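Local coordinates for Iron(III) ABC transporter, periplasmic iron-compound-binding protein (Vibrio cholerae, PDB 3TEF) that probably binds iron-loaded catecholate siderophores in the periplasm and delivers them to an ABC transporter for iron uptake, at residues A253-V257 against N258-I262. Residues are numbered along the deposited sequence; the frame is centred on the assembly and turned at random.
Sequences AYLDV and NAWYI
D256 caps the short helix 257-262 from the N-cap position, where the chain leaving strand 252-254, which pairs in parallel with strand 215-220 in the mixed sheet of this periplasmic binding protein, turns into the helix. The side-chain half of the cap runs from A259 N to D256 OD2 (2.9 Å), which accepts through its anti lone pair. With CG anti to the backbone N (chi1 -175°), the D256 side chain brings OD2 to the N-terminal end of the helix, within reach of A259 N, and A259 CB packs against OD2 as well. A water that donates to D256 OD2 at 2.6 Å accepts from N258 ND2 at 2.8 Å, bridging the two side chains; that amide nitrogen also bonds to the hydroxyl of Y52.

Two backbone carbonyls accept the other hydrogen bonds between 253-257 and 258-262. W260 N reaches D256 O at 3.1 Å, closing the first alpha-type turn. The next carbonyl, V257 O, accepts from Y261 N at 3.0 Å and, weakly, from I262 N, where the helix widens into a pi-type turn over 258-262. There Y261 CB lies beside V257 CG1, the two side chains pointing the same way, while the Y261 hydroxyl bonds to R221.

Apolar packing centres on the W260 indole. L255 lies over one face, with CB near the pyrrole side and CD1 3.8 Å from the centroid of the six-membered ring, a CH-pi contact only 16° off the ring normal. From helix 267-279, D276 OD2 takes both W260 NE1 and D256 N, tying the ring to the start of the cap. At the ring's edge, in its plane, D256 O lies 3.1 Å from W260 CD1.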
loop_
_atom_site.group_PDB
_atom_site.type_symbol
_atom_site.label_atom_id
_atom_site.label_comp_id
_atom_site.label_asym_id
_atom_site.label_seq_id
_atom_site.Cartn_x
_atom_site.Cartn_y
_atom_site.Cartn_z
ATOM N N ALA A 253 2.785 -10.995 14.157
ATOM C CA ALA A 253 1.986 -11.114 12.946
ATOM C C ALA A 253 2.852 -10.873 11.716
ATOM O O ALA A 253 3.578 -9.879 11.654
ATOM C CB ALA A 253 0.842 -10.128 12.975
ATOM N N TYR A 254 2.778 -11.781 10.746
ATOM C CA TYR A 254 3.502 -11.618 9.477
ATOM C C TYR A 254 2.582 -11.019 8.416
ATOM O O TYR A 254 1.797 -11.722 7.782
ATOM C CB TYR A 254 4.138 -12.944 9.030
ATOM C CG TYR A 254 5.151 -13.435 10.040
ATOM C CD1 TYR A 254 6.478 -13.047 9.959
ATOM C CD2 TYR A 254 4.767 -14.245 11.109
ATOM C CE1 TYR A 254 7.402 -13.457 10.892
ATOM C CE2 TYR A 254 5.688 -14.669 12.048
ATOM C CZ TYR A 254 7.005 -14.271 11.934
ATOM O OH TYR A 254 7.940 -14.669 12.858
ATOM N N LEU A 255 2.681 -9.702 8.252
ATOM C CA LEU A 255 1.756 -8.947 7.417
ATOM C C LEU A 255 1.880 -9.322 5.943
ATOM O O LEU A 255 2.975 -9.606 5.460
ATOM C CB LEU A 255 2.001 -7.447 7.582
ATOM C CG LEU A 255 1.880 -6.832 8.984
ATOM C CD1 LEU A 255 2.128 -5.345 8.906
ATOM C CD2 LEU A 255 0.515 -7.097 9.591
ATOM N N ASP A 256 0.762 -9.300 5.230
ATOM C CA ASP A 256 0.783 -9.617 3.806
ATOM C C ASP A 256 1.612 -8.560 3.085
ATOM O O ASP A 256 1.278 -7.379 3.086
ATOM C CB ASP A 256 -0.634 -9.648 3.239
ATOM C CG ASP A 256 -0.664 -10.094 1.789
ATOM O OD1 ASP A 256 -0.722 -11.316 1.536
ATOM O OD2 ASP A 256 -0.619 -9.229 0.899
ATOM N N VAL A 257 2.711 -8.975 2.479
ATOM C CA VAL A 257 3.637 -7.995 1.921
ATOM C C VAL A 257 3.038 -7.214 0.753
ATOM O O VAL A 257 3.211 -6.003 0.666
ATOM C CB VAL A 257 4.961 -8.638 1.491
ATOM C CG1 VAL A 257 5.896 -7.568 0.926
ATOM C CG2 VAL A 257 5.594 -9.333 2.674
ATOM N N ASN A 258 2.325 -7.893 -0.138
ATOM C CA ASN A 258 1.660 -7.183 -1.219
ATOM C C ASN A 258 0.716 -6.105 -0.689
ATOM O O ASN A 258 0.742 -4.960 -1.136
ATOM C CB ASN A 258 0.867 -8.138 -2.111
ATOM C CG ASN A 258 0.031 -7.396 -3.133
ATOM O OD1 ASN A 258 0.565 -6.863 -4.107
ATOM N ND2 ASN A 258 -1.282 -7.315 -2.892
ATOM N N ALA A 259 -0.125 -6.480 0.265
ATOM C CA ALA A 259 -1.172 -5.579 0.713
ATOM C C ALA A 259 -0.605 -4.336 1.399
ATOM O O ALA A 259 -1.112 -3.239 1.189
ATOM C CB ALA A 259 -2.138 -6.283 1.644
ATOM N N TRP A 260 0.420 -4.523 2.233
ATOM C CA TRP A 260 0.934 -3.427 3.072
ATOM C C TRP A 260 2.034 -2.593 2.425
ATOM O O TRP A 260 2.192 -1.412 2.742
ATOM C CB TRP A 260 1.461 -3.972 4.406
ATOM C CG TRP A 260 0.394 -4.512 5.324
ATOM C CD1 TRP A 260 -0.203 -5.741 5.249
ATOM C CD2 TRP A 260 -0.178 -3.862 6.470
ATOM N NE1 TRP A 260 -1.122 -5.883 6.257
ATOM C CE2 TRP A 260 -1.124 -4.744 7.022
ATOM C CE3 TRP A 260 0.002 -2.605 7.064
ATOM C CZ2 TRP A 260 -1.881 -4.423 8.152
ATOM C CZ3 TRP A 260 -0.738 -2.292 8.186
ATOM C CH2 TRP A 260 -1.670 -3.194 8.718
ATOM N N TYR A 261 2.788 -3.207 1.521
ATOM C CA TYR A 261 4.010 -2.592 1.025
ATOM C C TYR A 261 3.951 -2.279 -0.478
ATOM O O TYR A 261 4.391 -1.225 -0.923
ATOM C CB TYR A 261 5.197 -3.503 1.357
ATOM C CG TYR A 261 6.535 -2.954 0.915
ATOM C CD1 TYR A 261 7.107 -1.865 1.560
ATOM C CD2 TYR A 261 7.221 -3.531 -0.143
ATOM C CE1 TYR A 261 8.341 -1.357 1.150
ATOM C CE2 TYR A 261 8.457 -3.035 -0.558
ATOM C CZ TYR A 261 9.004 -1.954 0.093
ATOM O OH TYR A 261 10.224 -1.469 -0.322
ATOM N N ILE A 262 3.391 -3.202 -1.253
ATOM C CA ILE A 262 3.360 -3.071 -2.709
ATOM C C ILE A 262 2.115 -2.360 -3.236
ATOM O O ILE A 262 2.215 -1.361 -3.954
ATOM C CB ILE A 262 3.468 -4.453 -3.410
ATOM C CG1 ILE A 262 4.789 -5.155 -3.044
ATOM C CG2 ILE A 262 3.311 -4.302 -4.928
ATOM C CD1 ILE A 262 6.027 -4.465 -3.558
HETATM O O HOH W 1 -2.311 -9.198 -1.040
#